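Local coordinates for probable ss-1,3-N-acetylglucosaminyltransferase (Staphylococcus aureus subsp. aureus N315, PDB 6H21), which is probably a GT-A-fold glycosyltransferase of family 2, and binds manganese and uridine-diphosphate-N-acetylglucosamine, at residues Thr196-Leu201 against Phe245-Glu250. Sequence-based numbering, arbitrary orientation.
Sequences TAEDQL and FATINE. With UD1 (uridine-diphosphate-N-acetylglucosamine), chain X.
Thr247 of helix 242-256 meets the first turn of helix 198-207, where Ala197 is the N-cap residue. Thr247 CB lies 4.0 Å from Thr196 O. From there the side chain forks. CG2 is anti to the backbone N (chi1 of OG1 -61°), and this directs the methyl onto Ala197, 3.5 Å from Ala197 O and 3.6 Å from Ala197 CB. Ala197 O also accepts the backbone bond from Leu201 N, so the methyl rests on the opening turn of the helix. The other branch, OG1, is hydrogen-bonded within its own helix to Gln243 O. It stays 3.7 Å from Glu198 OE1, and the two side chains cross at about a right angle. Glu198 is bent at chi2, and its OE2 is held by Ser194 N. OE1 is buried here without a polar partner in the model.

One turn on, Leu201 reaches over Glu250. Leu201 CD2 is 3.6 Å from Glu250 CB, while CD1 lies over the carbonyl of Glu250.

On the ligand side, Asp199 OD2 accepts a hydrogen bond of 2.6 Å from O6' of uridine-diphosphate-N-acetylglucosamine and pairs with Arg94. The contact thus joins a pocket helix to the first helix of the TarS linker family region. No hydrogen bond crosses it, so the two helices meet here by van der Waals packing.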
ATOM      1  N   THR C 196     -16.706 -11.035 -25.616  1.00 53.23           N
ATOM      2  CA  THR C 196     -15.245 -10.922 -25.596  1.00 52.99           C
ATOM      3  C   THR C 196     -14.599 -12.226 -25.094  1.00 49.61           C
ATOM      4  O   THR C 196     -15.226 -13.047 -24.368  1.00 49.38           O
ATOM      5  CB  THR C 196     -14.804  -9.716 -24.758  1.00 55.23           C
ATOM      6  OG1 THR C 196     -15.356  -9.831 -23.446  1.00 58.06           O
ATOM      7  CG2 THR C 196     -15.251  -8.401 -25.356  1.00 58.59           C
ATOM      8  N   ALA C 197     -13.345 -12.403 -25.532  1.00 45.68           N
ATOM      9  CA  ALA C 197     -12.416 -13.503 -25.169  1.00 43.83           C
ATOM     10  C   ALA C 197     -12.832 -14.884 -25.725  1.00 42.37           C
ATOM     11  O   ALA C 197     -12.119 -15.871 -25.480  1.00 40.03           O
ATOM     12  CB  ALA C 197     -12.237 -13.551 -23.671  1.00 43.51           C
ATOM     13  N   GLU C 198     -13.916 -14.976 -26.508  1.00 42.33           N
ATOM     14  CA  GLU C 198     -14.350 -16.282 -27.085  1.00 43.86           C
ATOM     15  C   GLU C 198     -13.273 -16.854 -28.014  1.00 41.09           C
ATOM     16  O   GLU C 198     -13.096 -18.068 -28.103  1.00 39.16           O
ATOM     17  CB  GLU C 198     -15.634 -16.170 -27.905  1.00 47.96           C
ATOM     18  CG  GLU C 198     -16.790 -15.548 -27.159  1.00 52.70           C
ATOM     19  CD  GLU C 198     -17.437 -16.452 -26.126  1.00 57.04           C
ATOM     20  OE1 GLU C 198     -16.710 -17.259 -25.507  1.00 58.31           O
ATOM     21  OE2 GLU C 198     -18.680 -16.366 -25.960  1.00 66.07           O
ATOM     22  N   ASP C 199     -12.605 -15.960 -28.741  1.00 39.96           N
ATOM     23  CA  ASP C 199     -11.567 -16.328 -29.688  1.00 39.74           C
ATOM     24  C   ASP C 199     -10.346 -16.868 -28.925  1.00 37.53           C
ATOM     25  O   ASP C 199      -9.769 -17.884 -29.303  1.00 35.93           O
ATOM     26  CB  ASP C 199     -11.235 -15.150 -30.614  1.00 40.99           C
ATOM     27  CG  ASP C 199     -12.356 -14.804 -31.587  1.00 43.33           C
ATOM     28  OD1 ASP C 199     -13.469 -15.334 -31.414  1.00 43.89           O
ATOM     29  OD2 ASP C 199     -12.103 -14.019 -32.535  1.00 45.54           O
ATOM     30  N   GLN C 200      -9.980 -16.206 -27.823  1.00 36.48           N
ATOM     31  CA  GLN C 200      -8.915 -16.716 -26.934  1.00 36.09           C
ATOM     32  C   GLN C 200      -9.241 -18.139 -26.455  1.00 34.94           C
ATOM     33  O   GLN C 200      -8.377 -19.006 -26.436  1.00 34.67           O
ATOM     34  CB  GLN C 200      -8.775 -15.838 -25.689  1.00 37.04           C
ATOM     35  CG  GLN C 200      -8.171 -14.472 -25.925  1.00 38.11           C
ATOM     36  CD  GLN C 200      -7.938 -13.762 -24.607  1.00 39.12           C
ATOM     37  OE1 GLN C 200      -7.159 -14.209 -23.763  1.00 39.05           O
ATOM     38  NE2 GLN C 200      -8.633 -12.649 -24.406  1.00 40.41           N
ATOM     39  N   LEU C 201     -10.495 -18.364 -26.054  1.00 33.99           N
ATOM     40  CA  LEU C 201     -10.907 -19.627 -25.497  1.00 33.81           C
ATOM     41  C   LEU C 201     -10.787 -20.733 -26.555  1.00 34.13           C
ATOM     42  O   LEU C 201     -10.310 -21.816 -26.244  1.00 33.81           O
ATOM     43  CB  LEU C 201     -12.339 -19.532 -24.967  1.00 33.96           C
ATOM     44  CG  LEU C 201     -12.930 -20.859 -24.489  1.00 34.69           C
ATOM     45  CD1 LEU C 201     -12.046 -21.507 -23.441  1.00 34.45           C
ATOM     46  CD2 LEU C 201     -14.342 -20.666 -23.948  1.00 35.19           C
ATOM     47  N   PHE C 245     -15.838 -12.732 -17.490  1.00 33.37           N
ATOM     48  CA  PHE C 245     -15.091 -13.537 -16.509  1.00 32.69           C
ATOM     49  C   PHE C 245     -15.552 -15.003 -16.524  1.00 32.83           C
ATOM     50  O   PHE C 245     -14.774 -15.869 -16.150  1.00 32.39           O
ATOM     51  CB  PHE C 245     -15.103 -12.900 -15.118  1.00 32.33           C
ATOM     52  CG  PHE C 245     -14.145 -11.736 -15.011  1.00 31.87           C
ATOM     53  CD1 PHE C 245     -12.780 -11.933 -15.177  1.00 31.43           C
ATOM     54  CD2 PHE C 245     -14.603 -10.445 -14.804  1.00 32.05           C
ATOM     55  CE1 PHE C 245     -11.888 -10.874 -15.115  1.00 30.93           C
ATOM     56  CE2 PHE C 245     -13.708  -9.389 -14.731  1.00 31.73           C
ATOM     57  CZ  PHE C 245     -12.359  -9.602 -14.901  1.00 31.17           C
ATOM     58  N   ALA C 246     -16.769 -15.285 -17.007  1.00 33.63           N
ATOM     59  CA  ALA C 246     -17.188 -16.688 -17.277  1.00 34.16           C
ATOM     60  C   ALA C 246     -16.343 -17.289 -18.414  1.00 33.94           C
ATOM     61  O   ALA C 246     -16.043 -18.476 -18.401  1.00 34.44           O
ATOM     62  CB  ALA C 246     -18.664 -16.758 -17.597  1.00 35.44           C
ATOM     63  N   THR C 247     -15.955 -16.471 -19.397  1.00 33.56           N
ATOM     64  CA  THR C 247     -15.121 -16.921 -20.496  1.00 33.42           C
ATOM     65  C   THR C 247     -13.699 -17.205 -19.992  1.00 32.41           C
ATOM     66  O   THR C 247     -13.119 -18.245 -20.317  1.00 32.07           O
ATOM     67  CB  THR C 247     -15.149 -15.930 -21.663  1.00 33.60           C
ATOM     68  OG1 THR C 247     -16.509 -15.873 -22.103  1.00 35.20           O
ATOM     69  CG2 THR C 247     -14.284 -16.361 -22.820  1.00 33.53           C
ATOM     70  N   ILE C 248     -13.171 -16.297 -19.167  1.00 31.63           N
ATOM     71  CA  ILE C 248     -11.836 -16.470 -18.582  1.00 31.13           C
ATOM     72  C   ILE C 248     -11.817 -17.762 -17.751  1.00 31.36           C
ATOM     73  O   ILE C 248     -10.863 -18.531 -17.817  1.00 31.52           O
ATOM     74  CB  ILE C 248     -11.415 -15.242 -17.747  1.00 30.46           C
ATOM     75  CG1 ILE C 248     -11.430 -13.940 -18.553  1.00 30.46           C
ATOM     76  CG2 ILE C 248     -10.065 -15.477 -17.086  1.00 29.92           C
ATOM     77  CD1 ILE C 248     -10.561 -13.957 -19.772  1.00 30.52           C
ATOM     78  N   ASN C 249     -12.867 -17.999 -16.975  1.00 31.99           N
ATOM     79  CA  ASN C 249     -13.002 -19.227 -16.203  1.00 32.84           C
ATOM     80  C   ASN C 249     -12.809 -20.458 -17.114  1.00 33.34           C
ATOM     81  O   ASN C 249     -12.153 -21.393 -16.731  1.00 33.01           O
ATOM     82  CB  ASN C 249     -14.325 -19.278 -15.432  1.00 34.01           C
ATOM     83  CG  ASN C 249     -14.432 -20.501 -14.550  1.00 35.06           C
ATOM     84  OD1 ASN C 249     -15.326 -21.336 -14.723  1.00 37.92           O
ATOM     85  ND2 ASN C 249     -13.461 -20.683 -13.675  1.00 34.88           N
ATOM     86  N   GLU C 250     -13.355 -20.435 -18.330  1.00 33.88           N
ATOM     87  CA  GLU C 250     -13.288 -21.574 -19.246  1.00 34.95           C
ATOM     88  C   GLU C 250     -11.865 -21.764 -19.780  1.00 33.68           C
ATOM     89  O   GLU C 250     -11.458 -22.889 -20.052  1.00 33.70           O
ATOM     90  CB  GLU C 250     -14.310 -21.420 -20.382  1.00 36.85           C
ATOM     91  CG  GLU C 250     -15.755 -21.436 -19.902  1.00 39.00           C
ATOM     92  CD  GLU C 250     -16.254 -22.755 -19.327  1.00 41.81           C
ATOM     93  OE1 GLU C 250     -15.852 -23.821 -19.850  1.00 44.92           O
ATOM     94  OE2 GLU C 250     -17.060 -22.722 -18.349  1.00 45.31           O
TER
HETATM   95  C1' UD1 X 403     -11.631  -8.241 -33.350  1.00 45.54           C
HETATM   96  C2' UD1 X 403     -10.280  -8.898 -33.050  1.00 45.67           C
HETATM   97  C3' UD1 X 403     -10.059 -10.081 -33.990  1.00 44.33           C
HETATM   98  C4' UD1 X 403     -11.241 -11.042 -33.889  1.00 39.81           C
HETATM   99  C5' UD1 X 403     -12.583 -10.320 -34.040  1.00 43.80           C
HETATM  100  C6' UD1 X 403     -13.774 -11.257 -33.814  1.00 43.25           C
HETATM  101  C7' UD1 X 403      -8.514  -7.412 -32.176  1.00 54.51           C
HETATM  102  C8' UD1 X 403      -7.419  -6.447 -32.545  1.00 53.03           C
HETATM  103  N2' UD1 X 403      -9.199  -7.931 -33.197  1.00 48.62           N
HETATM  104  O1' UD1 X 403     -11.596  -7.784 -34.706  1.00 41.17           O
HETATM  105  O3' UD1 X 403      -8.833 -10.751 -33.656  1.00 41.42           O
HETATM  106  O4' UD1 X 403     -11.118 -12.027 -34.916  1.00 37.83           O
HETATM  107  O5' UD1 X 403     -12.681  -9.189 -33.150  1.00 39.30           O
HETATM  108  O6' UD1 X 403     -13.685 -11.952 -32.574  1.00 49.02           O
HETATM  109  O7' UD1 X 403      -8.750  -7.706 -31.016  1.00 52.28           O
HETATM  110  N1  UD1 X 403     -19.218 -10.456 -37.621  1.00 43.21           N
HETATM  111  C2  UD1 X 403     -20.273 -11.386 -37.591  1.00 36.81           C
HETATM  112  N3  UD1 X 403     -21.446 -11.083 -37.048  1.00 46.02           N
HETATM  113  C4  UD1 X 403     -21.663  -9.884 -36.521  1.00 43.77           C
HETATM  114  C5  UD1 X 403     -20.646  -8.929 -36.529  1.00 43.07           C
HETATM  115  C6  UD1 X 403     -19.401  -9.234 -37.084  1.00 39.57           C
HETATM  116  O2  UD1 X 403     -20.133 -12.522 -38.062  1.00 37.96           O
HETATM  117  O4  UD1 X 403     -22.795  -9.655 -36.040  1.00 40.89           O
HETATM  118  C1B UD1 X 403     -17.957 -10.887 -38.225  1.00 36.80           C
HETATM  119  C2B UD1 X 403     -17.322  -9.860 -39.146  1.00 37.68           C
HETATM  120  O2' UD1 X 403     -17.952  -9.860 -40.422  1.00 37.46           O
HETATM  121  C3B UD1 X 403     -15.879 -10.335 -39.173  1.00 38.10           C
HETATM  122  C4B UD1 X 403     -15.676 -10.958 -37.793  1.00 39.43           C
HETATM  123  O4B UD1 X 403     -16.979 -11.164 -37.224  1.00 38.10           O
HETATM  124  O3B UD1 X 403     -15.691 -11.330 -40.188  1.00 35.30           O
HETATM  125  C5B UD1 X 403     -14.882 -10.065 -36.856  1.00 41.26           C
HETATM  126  O5B UD1 X 403     -15.391  -8.742 -36.951  1.00 40.23           O
HETATM  127  PA  UD1 X 403     -14.431  -7.473 -37.114  1.00 37.58           P
HETATM  128  O1A UD1 X 403     -15.343  -6.292 -37.203  1.00 41.65           O
HETATM  129  O2A UD1 X 403     -13.327  -7.704 -38.143  1.00 34.83           O
HETATM  130  O3A UD1 X 403     -13.772  -7.468 -35.674  1.00 38.44           O
HETATM  131  PB  UD1 X 403     -12.492  -6.601 -35.280  1.00 37.33           P
HETATM  132  O1B UD1 X 403     -12.895  -5.677 -34.173  1.00 40.70           O
HETATM  133  O2B UD1 X 403     -11.782  -6.017 -36.494  1.00 35.20           O